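Local structure of capsid protein (Infectious hypodermal and hematopoietic necrosis virus, 3N7X) at residues 105-110 with 222-227. The protein forms the icosahedral capsid of a shrimp densovirus, sixty copies of a beta-barrel subunit assembling into the shell that probably encloses the viral genome. Sequence-based numbering, arbitrary orientation.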
ATOM      1  N   MET A 105      10.731  45.906 -88.104  1.00 26.25           N
ATOM      2  CA  MET A 105      10.424  44.605 -87.536  1.00 25.86           C
ATOM      3  C   MET A 105       8.934  44.509 -87.196  1.00 26.52           C
ATOM      4  O   MET A 105       8.294  43.494 -87.466  1.00 27.18           O
ATOM      5  CB  MET A 105      11.273  44.373 -86.290  1.00 25.59           C
ATOM      6  CG  MET A 105      11.470  42.911 -85.948  1.00 28.47           C
ATOM      7  SD  MET A 105      12.367  42.695 -84.399  1.00 30.86           S
ATOM      8  CE  MET A 105      13.964  43.272 -84.879  1.00 31.60           C
ATOM      9  N   MET A 106       8.388  45.567 -86.602  1.00 26.09           N
ATOM     10  CA  MET A 106       6.972  45.609 -86.250  1.00 26.98           C
ATOM     11  C   MET A 106       6.133  45.366 -87.482  1.00 27.24           C
ATOM     12  O   MET A 106       5.272  44.491 -87.511  1.00 28.44           O
ATOM     13  CB  MET A 106       6.570  46.984 -85.746  1.00 26.96           C
ATOM     14  CG  MET A 106       6.997  47.331 -84.372  1.00 29.03           C
ATOM     15  SD  MET A 106       6.424  49.005 -84.097  1.00 32.31           S
ATOM     16  CE  MET A 106       4.629  48.766 -84.047  1.00 28.66           C
ATOM     17  N   LYS A 107       6.381  46.198 -88.483  1.00 26.26           N
ATOM     18  CA  LYS A 107       5.661  46.158 -89.736  1.00 27.00           C
ATOM     19  C   LYS A 107       5.588  44.774 -90.348  1.00 26.15           C
ATOM     20  O   LYS A 107       4.521  44.321 -90.757  1.00 25.88           O
ATOM     21  CB  LYS A 107       6.320  47.110 -90.737  1.00 30.12           C
ATOM     22  CG  LYS A 107       5.695  47.071 -92.128  1.00 35.65           C
ATOM     23  CD  LYS A 107       6.530  47.839 -93.146  1.00 39.70           C
ATOM     24  CE  LYS A 107       7.924  47.233 -93.288  1.00 43.75           C
ATOM     25  NZ  LYS A 107       8.768  47.935 -94.309  1.00 45.60           N
ATOM     26  N   THR A 108       6.724  44.099 -90.401  1.00 23.95           N
ATOM     27  CA  THR A 108       6.783  42.792 -91.024  1.00 22.60           C
ATOM     28  C   THR A 108       6.444  41.576 -90.178  1.00 22.48           C
ATOM     29  O   THR A 108       5.771  40.664 -90.651  1.00 22.78           O
ATOM     30  CB  THR A 108       8.173  42.561 -91.627  1.00 23.16           C
ATOM     31  OG1 THR A 108       8.471  43.622 -92.544  1.00 25.09           O
ATOM     32  CG2 THR A 108       8.222  41.228 -92.356  1.00 21.07           C
ATOM     33  N   TYR A 109       6.895  41.550 -88.933  1.00 21.59           N
ATOM     34  CA  TYR A 109       6.657  40.377 -88.113  1.00 21.65           C
ATOM     35  C   TYR A 109       5.566  40.442 -87.060  1.00 21.47           C
ATOM     36  O   TYR A 109       5.205  39.417 -86.489  1.00 20.72           O
ATOM     37  CB  TYR A 109       7.987  39.938 -87.507  1.00 22.45           C
ATOM     38  CG  TYR A 109       8.982  39.589 -88.594  1.00 24.84           C
ATOM     39  CD1 TYR A 109       8.854  38.404 -89.321  1.00 23.94           C
ATOM     40  CD2 TYR A 109       9.997  40.479 -88.958  1.00 24.73           C
ATOM     41  CE1 TYR A 109       9.705  38.114 -90.385  1.00 23.91           C
ATOM     42  CE2 TYR A 109      10.855  40.197 -90.030  1.00 24.13           C
ATOM     43  CZ  TYR A 109      10.699  39.012 -90.736  1.00 23.67           C
ATOM     44  OH  TYR A 109      11.518  38.721 -91.803  1.00 24.60           O
ATOM     45  N   GLY A 110       5.033  41.629 -86.795  1.00 21.07           N
ATOM     46  CA  GLY A 110       3.952  41.718 -85.829  1.00 21.92           C
ATOM     47  C   GLY A 110       4.251  42.268 -84.450  1.00 21.48           C
ATOM     48  O   GLY A 110       5.389  42.226 -83.969  1.00 21.11           O
ATOM     49  N   GLY A 222       0.120  43.525 -87.625  1.00 24.10           N
ATOM     50  CA  GLY A 222       1.173  43.997 -88.505  1.00 25.29           C
ATOM     51  C   GLY A 222       1.011  45.432 -88.977  1.00 26.84           C
ATOM     52  O   GLY A 222       0.025  46.093 -88.644  1.00 27.32           O
ATOM     53  N   GLY A 223       1.990  45.911 -89.745  1.00 26.84           N
ATOM     54  CA  GLY A 223       1.938  47.262 -90.277  1.00 27.07           C
ATOM     55  C   GLY A 223       2.567  48.315 -89.391  1.00 29.22           C
ATOM     56  O   GLY A 223       2.777  48.099 -88.198  1.00 29.44           O
ATOM     57  N   GLU A 224       2.876  49.464 -89.983  1.00 30.47           N
ATOM     58  CA  GLU A 224       3.470  50.567 -89.239  1.00 31.17           C
ATOM     59  C   GLU A 224       2.345  51.400 -88.643  1.00 30.40           C
ATOM     60  O   GLU A 224       1.168  51.165 -88.918  1.00 29.30           O
ATOM     61  CB  GLU A 224       4.278  51.486 -90.159  1.00 32.88           C
ATOM     62  CG  GLU A 224       5.146  50.804 -91.194  1.00 38.65           C
ATOM     63  CD  GLU A 224       5.909  51.814 -92.048  1.00 42.54           C
ATOM     64  OE1 GLU A 224       5.309  52.850 -92.423  1.00 43.95           O
ATOM     65  OE2 GLU A 224       7.099  51.571 -92.351  1.00 44.24           O
ATOM     66  N   ILE A 225       2.717  52.369 -87.817  1.00 29.58           N
ATOM     67  CA  ILE A 225       1.750  53.281 -87.232  1.00 29.65           C
ATOM     68  C   ILE A 225       2.089  54.600 -87.916  1.00 29.75           C
ATOM     69  O   ILE A 225       2.999  55.319 -87.501  1.00 29.25           O
ATOM     70  CB  ILE A 225       1.902  53.393 -85.695  1.00 29.17           C
ATOM     71  CG1 ILE A 225       1.323  52.146 -85.016  1.00 28.05           C
ATOM     72  CG2 ILE A 225       1.138  54.608 -85.178  1.00 28.15           C
ATOM     73  CD1 ILE A 225       2.041  50.876 -85.326  1.00 27.23           C
ATOM     74  N   PRO A 226       1.363  54.920 -88.997  1.00 30.70           N
ATOM     75  CA  PRO A 226       1.544  56.132 -89.796  1.00 31.08           C
ATOM     76  C   PRO A 226       1.281  57.440 -89.077  1.00 31.34           C
ATOM     77  O   PRO A 226       0.809  57.477 -87.945  1.00 31.34           O
ATOM     78  CB  PRO A 226       0.583  55.917 -90.956  1.00 30.49           C
ATOM     79  CG  PRO A 226      -0.562  55.248 -90.274  1.00 33.12           C
ATOM     80  CD  PRO A 226       0.143  54.208 -89.419  1.00 32.25           C
ATOM     81  N   THR A 227       1.583  58.519 -89.776  1.00 32.24           N
ATOM     82  CA  THR A 227       1.415  59.856 -89.258  1.00 33.04           C
ATOM     83  C   THR A 227       0.093  60.424 -89.763  1.00 33.26           C
ATOM     84  O   THR A 227      -0.364  61.477 -89.321  1.00 32.62           O
ATOM     85  CB  THR A 227       2.561  60.735 -89.757  1.00 33.48           C
ATOM     86  OG1 THR A 227       2.498  62.005 -89.112  1.00 39.25           O
ATOM     87  CG2 THR A 227       2.453  60.942 -91.267  1.00 33.11           C
TER
HETATM   88  O   HOH W   1       9.602  50.123 -92.284  1.00 47.17           O
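G223 N donates to K107 O, the one direct hydrogen bond between 105-110 and 222-227: N to O is 3.2 Å, nearly straight at 169°, and the N-H reaches a lone pair in the carbonyl plane. K107 O lies in the last turn of helix 97-109, whose closing bonds include G110 N to M106 O (3.0 Å). K107 CA and G223 CA are 3.9 Å apart; G222, lacking a side chain, permits the close fit beside K107 O, while G223 has a positive phi that itself calls for glycine. On the buried side the two side chains that meet are apolar. M106 bends at chi3 (69°), which turns its methyl CE onto I225 CD1 at 3.6 Å, the two crossing at about a right angle; W111 touches both. Y99 OH hydrogen-bonds I225 N, and W111 NE1 hydrogen-bonds G223 O. The solvent side is looser. K107 and E224 extend alongside each other in the same direction, with K107 CD 3.8 Å from E224 CG, but K107 NZ and E224 OE2 stay 4.5 Å apart, too far for a salt bridge. A water spans that gap, accepting from K107 NZ at 3.1 Å and donating to E224 OE2 at 2.9 Å. G110, just past the helix, takes a positive phi (105°) and leads into barrel strand 111-131. The contact thus packs the loop between strands 220-221 and 264-268 against the helix's last turn, in keeping with the parvovirus capsid fold, where long loops join the barrel strands.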